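Local coordinates for tail fiber protein (Acinetobacter phage AM24, PDB 5W5P), which probably recognises, and may degrade, the capsular polysaccharide of Acinetobacter baumannii as a trimeric phage tailspike, at residues N222-Y227 / A245-R250; N228-G233 / S259-E264; R278-T283 / A305-R310; V296-D301 / A323-V328. All coordinates share one frame; numbering follows the deposited sequence.

Contact 1: N222-Y227 / A245-R250; sequences NGDRLY and ATQPRR
D224 OD1 is gripped from two directions by the loop 245-250. R249 NH1 forms a salt bridge with D224 OD1 at 2.6 Å, the guanidinium standing almost perpendicular to the carboxylate. Q247 N reaches D224 OD1 at 3.0 Å from above the carboxylate plane, while T246 N takes the syn side of D224 OD2 at 2.9 Å. One carboxylate thus ties down two successive peptide N-H groups and an arginine. The aspartate sits in a tight turn just ahead of a beta-helix strand, where N222 OD1 accepts from D224 N at 3.0 Å in an Asx turn; the loop it holds leaves the next coil of the same solenoid. R249, its CG between backbone N and carbonyl carbon (chi1 67°), extends straight to NE and meets Y227 side-on, NE and NH2 both donating to Y227 OH at 2.8 Å in the guanidinium plane. Its rotation is further fixed by NH1, which donates to Q247 O, and D224 O lies over one guanidinium face. Y227 OH also bonds D196, and R249 NH2 bonds Y256 O. R225 runs antiparallel alongside R249 to place its NH2 on E191 O, its NH1 3.9 Å from R249 CD.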
loop_
_atom_site.group_PDB
_atom_site.type_symbol
_atom_site.label_atom_id
_atom_site.label_comp_id
_atom_site.label_asym_id
_atom_site.label_seq_id
_atom_site.Cartn_x
_atom_site.Cartn_y
_atom_site.Cartn_z
ATOM N N ASN A 222 1.885 -26.209 6.211
ATOM C CA ASN A 222 0.594 -26.837 5.940
ATOM C C ASN A 222 -0.487 -25.815 6.250
ATOM O O ASN A 222 -0.828 -25.590 7.414
ATOM C CB ASN A 222 0.411 -28.100 6.775
ATOM C CG ASN A 222 -0.792 -28.918 6.341
ATOM O OD1 ASN A 222 -1.793 -28.375 5.867
ATOM N ND2 ASN A 222 -0.700 -30.234 6.503
ATOM N N GLY A 223 -1.030 -25.189 5.204
ATOM C CA GLY A 223 -2.036 -24.158 5.385
ATOM C C GLY A 223 -3.396 -24.667 5.813
ATOM O O GLY A 223 -4.258 -23.849 6.155
ATOM N N ASP A 224 -3.616 -25.986 5.784
ATOM C CA ASP A 224 -4.849 -26.543 6.328
ATOM C C ASP A 224 -4.922 -26.371 7.835
ATOM O O ASP A 224 -6.023 -26.310 8.396
ATOM C CB ASP A 224 -4.965 -28.033 5.995
ATOM C CG ASP A 224 -5.315 -28.295 4.549
ATOM O OD1 ASP A 224 -6.310 -27.725 4.046
ATOM O OD2 ASP A 224 -4.592 -29.091 3.914
ATOM N N ARG A 225 -3.765 -26.314 8.509
ATOM C CA ARG A 225 -3.694 -26.389 9.965
ATOM C C ARG A 225 -2.984 -25.218 10.622
ATOM O O ARG A 225 -3.027 -25.113 11.853
ATOM C CB ARG A 225 -2.992 -27.687 10.404
ATOM C CG ARG A 225 -3.495 -28.930 9.715
ATOM C CD ARG A 225 -5.008 -29.075 9.822
ATOM N NE ARG A 225 -5.486 -30.329 9.247
ATOM C CZ ARG A 225 -6.760 -30.704 9.231
ATOM N NH1 ARG A 225 -7.690 -29.915 9.752
ATOM N NH2 ARG A 225 -7.108 -31.860 8.677
ATOM N N LEU A 226 -2.347 -24.338 9.852
ATOM C CA LEU A 226 -1.597 -23.207 10.385
ATOM C C LEU A 226 -2.251 -21.920 9.902
ATOM O O LEU A 226 -2.193 -21.600 8.709
ATOM C CB LEU A 226 -0.131 -23.280 9.955
ATOM C CG LEU A 226 0.635 -24.477 10.534
ATOM C CD1 LEU A 226 2.127 -24.417 10.218
ATOM C CD2 LEU A 226 0.409 -24.563 12.031
ATOM N N TYR A 227 -2.882 -21.196 10.825
ATOM C CA TYR A 227 -3.511 -19.913 10.549
ATOM C C TYR A 227 -2.727 -18.799 11.228
ATOM O O TYR A 227 -1.916 -19.042 12.126
ATOM C CB TYR A 227 -4.964 -19.881 11.041
ATOM C CG TYR A 227 -5.871 -20.954 10.475
ATOM C CD1 TYR A 227 -5.552 -21.617 9.297
ATOM C CD2 TYR A 227 -7.065 -21.288 11.117
ATOM C CE1 TYR A 227 -6.382 -22.595 8.781
ATOM C CE2 TYR A 227 -7.907 -22.266 10.604
ATOM C CZ TYR A 227 -7.558 -22.916 9.439
ATOM O OH TYR A 227 -8.378 -23.886 8.915
ATOM N N ALA A 245 -2.690 -26.324 1.031
ATOM C CA ALA A 245 -3.860 -26.732 1.799
ATOM C C ALA A 245 -4.817 -27.450 0.860
ATOM O O ALA A 245 -5.313 -26.841 -0.093
ATOM C CB ALA A 245 -4.533 -25.524 2.455
ATOM N N THR A 246 -5.064 -28.741 1.116
ATOM C CA THR A 246 -5.937 -29.547 0.267
ATOM C C THR A 246 -7.020 -30.291 1.042
ATOM O O THR A 246 -7.666 -31.176 0.472
ATOM C CB THR A 246 -5.129 -30.571 -0.549
ATOM O OG1 THR A 246 -4.742 -31.663 0.296
ATOM C CG2 THR A 246 -3.889 -29.940 -1.169
ATOM N N GLN A 247 -7.241 -29.972 2.319
ATOM C CA GLN A 247 -8.166 -30.757 3.125
ATOM C C GLN A 247 -9.480 -30.013 3.305
ATOM O O GLN A 247 -9.502 -28.965 3.971
ATOM C CB GLN A 247 -7.552 -31.088 4.486
ATOM C CG GLN A 247 -6.469 -32.155 4.440
ATOM C CD GLN A 247 -6.965 -33.474 3.871
ATOM O OE1 GLN A 247 -8.112 -33.872 4.097
ATOM N NE2 GLN A 247 -6.096 -34.166 3.138
ATOM N N PRO A 248 -10.588 -30.504 2.750
ATOM C CA PRO A 248 -11.882 -29.854 2.991
ATOM C C PRO A 248 -12.261 -29.911 4.462
ATOM O O PRO A 248 -12.086 -30.932 5.131
ATOM C CB PRO A 248 -12.860 -30.666 2.130
ATOM C CG PRO A 248 -11.999 -31.437 1.169
ATOM C CD PRO A 248 -10.717 -31.691 1.888
ATOM N N ARG A 249 -12.783 -28.797 4.965
ATOM C CA ARG A 249 -13.195 -28.714 6.358
ATOM C C ARG A 249 -14.124 -27.523 6.527
ATOM O O ARG A 249 -14.145 -26.607 5.701
ATOM C CB ARG A 249 -11.989 -28.591 7.289
ATOM C CG ARG A 249 -11.239 -27.291 7.139
ATOM C CD ARG A 249 -9.799 -27.442 7.572
ATOM N NE ARG A 249 -9.066 -26.192 7.419
ATOM C CZ ARG A 249 -8.417 -25.836 6.319
ATOM N NH1 ARG A 249 -8.394 -26.643 5.265
ATOM N NH2 ARG A 249 -7.780 -24.671 6.278
ATOM N N ARG A 250 -14.894 -27.555 7.613
ATOM C CA ARG A 250 -15.849 -26.496 7.973
ATOM C C ARG A 250 -16.835 -26.329 6.819
ATOM O O ARG A 250 -17.413 -27.334 6.375
ATOM C CB ARG A 250 -15.078 -25.245 8.366
ATOM C CG ARG A 250 -14.426 -25.350 9.722
ATOM C CD ARG A 250 -15.044 -24.372 10.697
ATOM N NE ARG A 250 -14.406 -23.062 10.621
ATOM C CZ ARG A 250 -15.053 -21.929 10.374
ATOM N NH1 ARG A 250 -16.364 -21.942 10.181
ATOM N NH2 ARG A 250 -14.388 -20.781 10.326
#

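Contact 2: N228-G233 / S259-E264; sequences NVNMKG and SVTIEE
With chi1 at -82°, N230 sets CG beside its own backbone N, and OD1 then leans across to T261 CB at 3.4 Å as the two side chains run side by side. On the other face of the pair, selenomethionine M231 is extended through chi2 and bent at chi3 (83°), which brings SE alongside I262 CG1 at 4.1 Å. Strands 229-232 and 260-263 are parallel neighbours in successive coils of a right-handed beta-helix of the kind common among phage tailspikes. Their ladder alternates regularly: V229 N donates to S259 O, T261 N to V229 O at 2.9 Å, M231 N to T261 O at 2.8 Å, and E263 N to M231 O. Beyond it, G233 N approaches E264 O from well above the carbonyl plane, at 3.0 Å. V229, M231, V260 and I262 face the interior, where M231 and I262 pack on L242 of strand 241-244. N230, T261, K232 and E263 lie on the opposite face, toward the second subunit. There K232 CG rests 4.0 Å from E263 CB, but its NZ goes on to a salt bridge with E264 of that subunit, whereas E263 OE1 pairs with R286 of its own chain and N230 ND2 bonds E203.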
loop_
_atom_site.group_PDB
_atom_site.type_symbol
_atom_site.label_atom_id
_atom_site.label_comp_id
_atom_site.label_asym_id
_atom_site.label_seq_id
_atom_site.Cartn_x
_atom_site.Cartn_y
_atom_site.Cartn_z
ATOM N N ASN A 228 -2.996 -17.568 10.799
ATOM C CA ASN A 228 -2.347 -16.375 11.334
ATOM C C ASN A 228 -0.825 -16.530 11.298
ATOM O O ASN A 228 -0.143 -16.537 12.324
ATOM C CB ASN A 228 -2.844 -16.065 12.749
ATOM C CG ASN A 228 -4.324 -15.697 12.792
ATOM O OD1 ASN A 228 -5.092 -16.046 11.897
ATOM N ND2 ASN A 228 -4.726 -14.999 13.845
ATOM N N VAL A 229 -0.301 -16.656 10.080
ATOM C CA VAL A 229 1.101 -16.973 9.843
ATOM C C VAL A 229 1.777 -15.774 9.196
ATOM O O VAL A 229 1.307 -15.267 8.170
ATOM C CB VAL A 229 1.253 -18.221 8.956
ATOM C CG1 VAL A 229 2.725 -18.598 8.815
ATOM C CG2 VAL A 229 0.448 -19.377 9.527
ATOM N N ASN A 230 2.884 -15.333 9.786
ATOM C CA ASN A 230 3.764 -14.328 9.193
ATOM C C ASN A 230 5.009 -15.048 8.679
ATOM O O ASN A 230 5.859 -15.475 9.465
ATOM C CB ASN A 230 4.128 -13.250 10.211
ATOM C CG ASN A 230 3.053 -12.192 10.356
ATOM O OD1 ASN A 230 2.374 -11.841 9.393
ATOM N ND2 ASN A 230 2.891 -11.678 11.568
HETATM N N MSE A 231 5.106 -15.196 7.361
HETATM C CA MSE A 231 6.308 -15.732 6.729
HETATM C C MSE A 231 7.167 -14.601 6.189
HETATM O O MSE A 231 6.849 -14.030 5.149
HETATM C CB MSE A 231 5.954 -16.686 5.592
HETATM C CG MSE A 231 5.173 -17.895 6.023
HETATM SE SE MSE A 231 4.819 -19.119 4.557
HETATM C CE MSE A 231 6.487 -20.119 4.522
ATOM N N LYS A 232 8.256 -14.280 6.886
ATOM C CA LYS A 232 9.073 -13.130 6.536
ATOM C C LYS A 232 10.550 -13.446 6.742
ATOM O O LYS A 232 10.923 -14.192 7.654
ATOM C CB LYS A 232 8.680 -11.891 7.362
ATOM C CG LYS A 232 7.259 -11.373 7.111
ATOM C CD LYS A 232 6.717 -10.581 8.299
ATOM C CE LYS A 232 7.542 -9.321 8.561
ATOM N NZ LYS A 232 7.266 -8.723 9.914
ATOM N N GLY A 233 11.388 -12.862 5.880
ATOM C CA GLY A 233 12.826 -12.909 6.049
ATOM C C GLY A 233 13.499 -14.200 5.650
ATOM O O GLY A 233 14.696 -14.359 5.913
ATOM N N SER A 259 -5.549 -16.253 6.674
ATOM C CA SER A 259 -4.681 -15.276 7.325
ATOM C C SER A 259 -3.213 -15.700 7.243
ATOM O O SER A 259 -2.572 -16.040 8.236
ATOM C CB SER A 259 -5.106 -15.053 8.780
ATOM O OG SER A 259 -6.363 -14.407 8.862
ATOM N N VAL A 260 -2.704 -15.670 6.014
ATOM C CA VAL A 260 -1.306 -15.969 5.723
ATOM C C VAL A 260 -0.696 -14.734 5.075
ATOM O O VAL A 260 -1.221 -14.233 4.072
ATOM C CB VAL A 260 -1.159 -17.200 4.812
ATOM C CG1 VAL A 260 0.298 -17.372 4.369
ATOM C CG2 VAL A 260 -1.655 -18.449 5.526
ATOM N N THR A 261 0.397 -14.237 5.654
ATOM C CA THR A 261 1.123 -13.082 5.141
ATOM C C THR A 261 2.524 -13.531 4.754
ATOM O O THR A 261 3.297 -13.966 5.613
ATOM C CB THR A 261 1.189 -11.959 6.180
ATOM O OG1 THR A 261 -0.131 -11.474 6.451
ATOM C CG2 THR A 261 2.059 -10.805 5.681
ATOM N N ILE A 262 2.844 -13.428 3.469
ATOM C CA ILE A 262 4.138 -13.821 2.925
ATOM C C ILE A 262 4.813 -12.552 2.423
ATOM O O ILE A 262 4.439 -12.015 1.372
ATOM C CB ILE A 262 3.986 -14.861 1.808
ATOM C CG1 ILE A 262 3.240 -16.085 2.334
ATOM C CG2 ILE A 262 5.338 -15.239 1.232
ATOM C CD1 ILE A 262 3.023 -17.167 1.305
ATOM N N GLU A 263 5.807 -12.067 3.170
ATOM C CA GLU A 263 6.352 -10.735 2.957
ATOM C C GLU A 263 7.855 -10.726 3.202
ATOM O O GLU A 263 8.338 -11.348 4.149
ATOM C CB GLU A 263 5.661 -9.717 3.880
ATOM C CG GLU A 263 5.911 -8.260 3.523
ATOM C CD GLU A 263 5.138 -7.291 4.409
ATOM O OE1 GLU A 263 5.084 -6.089 4.073
ATOM O OE2 GLU A 263 4.595 -7.731 5.443
ATOM N N GLU A 264 8.587 -10.019 2.335
ATOM C CA GLU A 264 10.023 -9.762 2.508
ATOM C C GLU A 264 10.844 -11.055 2.542
ATOM O O GLU A 264 11.711 -11.248 3.400
ATOM C CB GLU A 264 10.280 -8.911 3.754
ATOM C CG GLU A 264 10.141 -7.407 3.508
ATOM C CD GLU A 264 9.261 -6.712 4.539
ATOM O OE1 GLU A 264 9.353 -7.068 5.739
ATOM O OE2 GLU A 264 8.476 -5.814 4.147
HETATM O O HOH W 1 -7.851 -15.883 11.151
HETATM O O HOH W 2 1.171 -9.551 8.975
#

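Contact 3: R278-T283 / A305-R310; sequences RGFNVT and AVNVIR
R278 runs past the carbonyl oxygen of A305 and ends on N307. Its CB passes A305 O at 3.7 Å, and CG, anti to the backbone nitrogen (chi1 -179°), keeps the next two carbons close to the same oxygen. A bend at chi2 turns the guanidinium back, and NH2 donates to A305 O at 2.9 Å from far above the carbonyl plane, leaving the line of that C=O to G279 N. NH1 and NH2 then close end-on upon one atom, N307 OD1, each at 2.9 Å and in the guanidinium plane. NE turns away to a salt bridge with E252, and F280 CZ lies over one guanidinium face. A305 O, N307 OD1 and E252 together fix the orientation of the guanidinium. The F280 ring and the N307 amide run alongside each other in nearly parallel planes (4° apart), the amide displaced to one side of the ring plane, with F280 CE2 3.6 Å from N307 OD1. R310 NH2 donates to N281 OD1 from a direction tilted out of the amide's carbonyl plane; V308 CG1 covers the centre of one R310 guanidinium face. V282 CG1 meets I309 CG1 at 4.0 Å on the inward side. These parallel beta-helix rungs turn a corner at F280, N281 and N307; I309 packs on strands 294-298 and 321-328 across the interior, and Y337 of the second subunit packs on F280 and N281.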
loop_
_atom_site.group_PDB
_atom_site.type_symbol
_atom_site.label_atom_id
_atom_site.label_comp_id
_atom_site.label_asym_id
_atom_site.label_seq_id
_atom_site.Cartn_x
_atom_site.Cartn_y
_atom_site.Cartn_z
ATOM N N ARG A 278 -8.830 -22.046 -2.158
ATOM C CA ARG A 278 -9.649 -21.068 -1.462
ATOM C C ARG A 278 -8.758 -20.333 -0.470
ATOM O O ARG A 278 -7.780 -20.897 0.032
ATOM C CB ARG A 278 -10.839 -21.751 -0.768
ATOM C CG ARG A 278 -11.771 -20.813 -0.022
ATOM C CD ARG A 278 -13.125 -20.734 -0.708
ATOM N NE ARG A 278 -14.138 -20.027 0.072
ATOM C CZ ARG A 278 -14.122 -18.726 0.352
ATOM N NH1 ARG A 278 -15.111 -18.199 1.068
ATOM N NH2 ARG A 278 -13.138 -17.948 -0.081
ATOM N N GLY A 279 -9.086 -19.074 -0.208
ATOM C CA GLY A 279 -8.257 -18.253 0.657
ATOM C C GLY A 279 -9.073 -17.234 1.413
ATOM O O GLY A 279 -10.118 -16.774 0.945
ATOM N N PHE A 280 -8.588 -16.879 2.603
ATOM C CA PHE A 280 -9.152 -15.805 3.414
ATOM C C PHE A 280 -8.003 -14.938 3.902
ATOM O O PHE A 280 -7.066 -15.449 4.521
ATOM C CB PHE A 280 -9.938 -16.343 4.619
ATOM C CG PHE A 280 -11.079 -17.254 4.261
ATOM C CD1 PHE A 280 -10.865 -18.616 4.069
ATOM C CD2 PHE A 280 -12.374 -16.762 4.149
ATOM C CE1 PHE A 280 -11.916 -19.465 3.752
ATOM C CE2 PHE A 280 -13.430 -17.608 3.833
ATOM C CZ PHE A 280 -13.200 -18.960 3.634
ATOM N N ASN A 281 -8.071 -13.638 3.627
ATOM C CA ASN A 281 -7.141 -12.655 4.181
ATOM C C ASN A 281 -5.692 -13.046 3.885
ATOM O O ASN A 281 -4.902 -13.378 4.763
ATOM C CB ASN A 281 -7.387 -12.491 5.683
ATOM C CG ASN A 281 -6.466 -11.472 6.315
ATOM O OD1 ASN A 281 -6.281 -10.371 5.795
ATOM N ND2 ASN A 281 -5.873 -11.840 7.449
ATOM N N VAL A 282 -5.371 -12.997 2.600
ATOM C CA VAL A 282 -4.102 -13.478 2.072
ATOM C C VAL A 282 -3.269 -12.271 1.668
ATOM O O VAL A 282 -3.783 -11.326 1.060
ATOM C CB VAL A 282 -4.322 -14.430 0.880
ATOM C CG1 VAL A 282 -3.004 -14.725 0.156
ATOM C CG2 VAL A 282 -5.011 -15.705 1.345
ATOM N N THR A 283 -1.987 -12.287 2.034
ATOM C CA THR A 283 -1.063 -11.210 1.697
ATOM C C THR A 283 0.214 -11.811 1.133
ATOM O O THR A 283 0.820 -12.685 1.763
ATOM C CB THR A 283 -0.734 -10.341 2.917
ATOM O OG1 THR A 283 -1.949 -9.950 3.573
ATOM C CG2 THR A 283 0.030 -9.101 2.485
ATOM N N ALA A 305 -13.755 -17.457 -4.297
ATOM C CA ALA A 305 -12.623 -18.306 -3.954
ATOM C C ALA A 305 -11.663 -17.619 -2.993
ATOM O O ALA A 305 -11.079 -18.283 -2.127
ATOM C CB ALA A 305 -11.869 -18.726 -5.220
ATOM N N VAL A 306 -11.500 -16.302 -3.117
ATOM C CA VAL A 306 -10.550 -15.535 -2.320
ATOM C C VAL A 306 -11.293 -14.381 -1.662
ATOM O O VAL A 306 -11.839 -13.515 -2.353
ATOM C CB VAL A 306 -9.385 -15.002 -3.172
ATOM C CG1 VAL A 306 -8.342 -14.346 -2.285
ATOM C CG2 VAL A 306 -8.768 -16.122 -4.007
ATOM N N ASN A 307 -11.313 -14.369 -0.335
ATOM C CA ASN A 307 -11.870 -13.267 0.445
ATOM C C ASN A 307 -10.708 -12.365 0.844
ATOM O O ASN A 307 -10.035 -12.615 1.847
ATOM C CB ASN A 307 -12.622 -13.784 1.669
ATOM C CG ASN A 307 -14.010 -14.311 1.329
ATOM O OD1 ASN A 307 -14.181 -15.488 1.003
ATOM N ND2 ASN A 307 -15.007 -13.435 1.396
ATOM N N VAL A 308 -10.481 -11.317 0.046
ATOM C CA VAL A 308 -9.383 -10.359 0.202
ATOM C C VAL A 308 -8.036 -11.007 -0.097
ATOM O O VAL A 308 -7.621 -11.962 0.568
ATOM C CB VAL A 308 -9.361 -9.717 1.603
ATOM C CG1 VAL A 308 -8.270 -8.651 1.683
ATOM C CG2 VAL A 308 -10.705 -9.120 1.924
ATOM N N ILE A 309 -7.347 -10.479 -1.105
ATOM C CA ILE A 309 -5.942 -10.782 -1.347
ATOM C C ILE A 309 -5.246 -9.477 -1.701
ATOM O O ILE A 309 -5.817 -8.623 -2.389
ATOM C CB ILE A 309 -5.756 -11.845 -2.455
ATOM C CG1 ILE A 309 -4.271 -12.157 -2.667
ATOM C CG2 ILE A 309 -6.394 -11.399 -3.764
ATOM C CD1 ILE A 309 -4.017 -13.351 -3.549
ATOM N N ARG A 310 -4.029 -9.302 -1.198
ATOM C CA ARG A 310 -3.195 -8.167 -1.566
ATOM C C ARG A 310 -1.861 -8.715 -2.041
ATOM O O ARG A 310 -1.269 -9.567 -1.370
ATOM C CB ARG A 310 -2.979 -7.196 -0.396
ATOM C CG ARG A 310 -4.216 -6.897 0.429
ATOM C CD ARG A 310 -4.441 -7.957 1.500
ATOM N NE ARG A 310 -5.187 -7.422 2.632
ATOM C CZ ARG A 310 -5.732 -8.169 3.585
ATOM N NH1 ARG A 310 -6.407 -7.599 4.574
ATOM N NH2 ARG A 310 -5.605 -9.488 3.547
#

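Contact 4: V296-D301 / A323-V328; sequences VYLDGD and AKLGAV
Successive rungs of one face of the beta-helix meet here, where strand 296-298 and strand 323-325 run parallel; the axes of these short strand segments approach to 4.7 Å, with directions only 10° from each other. K324 carries most of the side-chain chemistry. Its CB sits over the centre of the Y297 ring in a CH-pi contact, 3.9 Å from the centroid and 8° off the ring normal. From there CG stands anti to the backbone N, and two bends, at chi3 and chi4, curl the chain toward D299, so that K324 NZ reaches D299 OD2 at 2.8 Å. This salt bridge uses the anti lone pair of OD2, and the carboxylate is carried there by a chi1 of 51°, CG lying between the backbone N and the carbonyl carbon. K324 CD passes 3.2 Å from the same D299 OD2, so the aliphatic chain is wedged between ring and carboxylate. The hydroxyl of Y297 bonds D345, and R272 makes a cation-pi contact with its ring. On the inner side L325 CD2 touches both V296 CG1 and L298 CB, each at 4.0 Å, and V296 and L325 pack on I309 of strand 306-310. The backbone ladder is tightest where G326 N donates to L298 O at 2.7 Å, and its K324 N to V296 O bond is weak. Past the strands the two segments diverge, and a water bridges them, giving a proton to G300 O and taking one from A327 N. Parallel strands in register from coil to coil, with aliphatic side chains stacked inward, are characteristic of the parallel beta-helix.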
loop_
_atom_site.group_PDB
_atom_site.type_symbol
_atom_site.label_atom_id
_atom_site.label_comp_id
_atom_site.label_asym_id
_atom_site.label_seq_id
_atom_site.Cartn_x
_atom_site.Cartn_y
_atom_site.Cartn_z
ATOM N N VAL A 296 0.639 -17.320 -6.560
ATOM C CA VAL A 296 -0.518 -17.573 -5.706
ATOM C C VAL A 296 -1.584 -18.275 -6.536
ATOM O O VAL A 296 -2.237 -17.654 -7.375
ATOM C CB VAL A 296 -1.065 -16.276 -5.100
ATOM C CG1 VAL A 296 -2.148 -16.590 -4.082
ATOM C CG2 VAL A 296 0.058 -15.475 -4.471
ATOM N N TYR A 297 -1.767 -19.568 -6.298
ATOM C CA TYR A 297 -2.810 -20.348 -6.955
ATOM C C TYR A 297 -3.926 -20.589 -5.944
ATOM O O TYR A 297 -3.744 -21.333 -4.972
ATOM C CB TYR A 297 -2.257 -21.668 -7.484
ATOM C CG TYR A 297 -1.610 -21.596 -8.852
ATOM C CD1 TYR A 297 -0.580 -20.696 -9.115
ATOM C CD2 TYR A 297 -2.014 -22.446 -9.877
ATOM C CE1 TYR A 297 0.025 -20.642 -10.366
ATOM C CE2 TYR A 297 -1.418 -22.401 -11.124
ATOM C CZ TYR A 297 -0.400 -21.498 -11.364
ATOM O OH TYR A 297 0.192 -21.460 -12.607
ATOM N N LEU A 298 -5.078 -19.937 -6.165
ATOM C CA LEU A 298 -6.286 -20.133 -5.368
ATOM C C LEU A 298 -7.466 -20.106 -6.343
ATOM O O LEU A 298 -8.271 -19.180 -6.364
ATOM C CB LEU A 298 -6.431 -19.066 -4.277
ATOM C CG LEU A 298 -5.323 -18.940 -3.226
ATOM C CD1 LEU A 298 -5.422 -17.604 -2.491
ATOM C CD2 LEU A 298 -5.366 -20.107 -2.243
ATOM N N ASP A 299 -7.565 -21.140 -7.180
ATOM C CA ASP A 299 -8.462 -21.133 -8.332
ATOM C C ASP A 299 -9.632 -22.106 -8.184
ATOM O O ASP A 299 -10.056 -22.739 -9.153
ATOM C CB ASP A 299 -7.686 -21.429 -9.613
ATOM C CG ASP A 299 -6.815 -22.669 -9.504
ATOM O OD1 ASP A 299 -6.695 -23.232 -8.392
ATOM O OD2 ASP A 299 -6.256 -23.087 -10.541
ATOM N N GLY A 300 -10.178 -22.226 -6.977
ATOM C CA GLY A 300 -11.385 -23.000 -6.780
ATOM C C GLY A 300 -12.611 -22.298 -7.342
ATOM O O GLY A 300 -12.584 -21.131 -7.732
ATOM N N ASP A 301 -13.721 -23.038 -7.375
ATOM C CA ASP A 301 -14.958 -22.561 -7.978
ATOM C C ASP A 301 -15.871 -21.841 -6.988
ATOM O O ASP A 301 -17.053 -21.639 -7.289
ATOM C CB ASP A 301 -15.710 -23.729 -8.626
ATOM C CG ASP A 301 -15.058 -24.203 -9.907
ATOM O OD1 ASP A 301 -14.232 -23.451 -10.458
ATOM O OD2 ASP A 301 -15.368 -25.320 -10.368
ATOM N N ALA A 323 -0.317 -15.286 -10.433
ATOM C CA ALA A 323 -1.507 -15.520 -9.622
ATOM C C ALA A 323 -2.608 -16.077 -10.516
ATOM O O ALA A 323 -3.112 -15.376 -11.399
ATOM C CB ALA A 323 -1.956 -14.248 -8.927
ATOM N N LYS A 324 -2.987 -17.327 -10.280
ATOM C CA LYS A 324 -4.112 -17.934 -10.970
ATOM C C LYS A 324 -5.173 -18.071 -9.874
ATOM O O LYS A 324 -5.161 -19.008 -9.070
ATOM C CB LYS A 324 -3.744 -19.269 -11.615
ATOM C CG LYS A 324 -4.936 -20.132 -12.068
ATOM C CD LYS A 324 -4.570 -21.481 -12.730
ATOM C CE LYS A 324 -5.550 -21.822 -13.835
ATOM N NZ LYS A 324 -6.813 -22.311 -13.219
ATOM N N LEU A 325 -6.076 -17.101 -9.820
ATOM C CA LEU A 325 -7.076 -17.009 -8.769
ATOM C C LEU A 325 -8.466 -17.319 -9.310
ATOM O O LEU A 325 -8.749 -17.159 -10.506
ATOM C CB LEU A 325 -7.075 -15.606 -8.146
ATOM C CG LEU A 325 -5.708 -15.116 -7.673
ATOM C CD1 LEU A 325 -5.791 -13.681 -7.128
ATOM C CD2 LEU A 325 -5.131 -16.053 -6.618
ATOM N N GLY A 326 -9.334 -17.760 -8.398
ATOM C CA GLY A 326 -10.751 -17.904 -8.670
ATOM C C GLY A 326 -11.467 -16.578 -8.531
ATOM O O GLY A 326 -10.903 -15.507 -8.784
ATOM N N ALA A 327 -12.736 -16.646 -8.135
ATOM C CA ALA A 327 -13.475 -15.437 -7.804
ATOM C C ALA A 327 -12.798 -14.721 -6.641
ATOM O O ALA A 327 -12.523 -15.326 -5.600
ATOM C CB ALA A 327 -14.923 -15.780 -7.453
ATOM N N VAL A 328 -12.538 -13.427 -6.818
ATOM C CA VAL A 328 -11.829 -12.615 -5.833
ATOM C C VAL A 328 -12.719 -11.446 -5.439
ATOM O O VAL A 328 -13.142 -10.666 -6.301
ATOM C CB VAL A 328 -10.485 -12.100 -6.378
ATOM C CG1 VAL A 328 -9.796 -11.180 -5.350
ATOM C CG2 VAL A 328 -9.575 -13.260 -6.773
HETATM O O HOH W 3 -14.268 -18.880 -7.834
#

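In the fold
All four contacts join successive coils of one parallel beta-helix, and all are largely buried, yet their chemistry follows position. Contacts 2 and 3 lie on the same side of the solenoid and connect directly: I262 N approaches T283 O at 2.7 Å. Their outer faces are largely polar, F280 excepted, and meet the second subunit. Contact 4 belongs to a different face, which no other chain touches at this point; it meets contact 3 both through the apolar interior and where A305 N and V306 N approach A327 O. Contact 1 adjoins contact 2 in sequence but joins turns and loops, so side-chain bonds, including a carboxylate that takes two backbone N-H groups, stand in for the strand ladder.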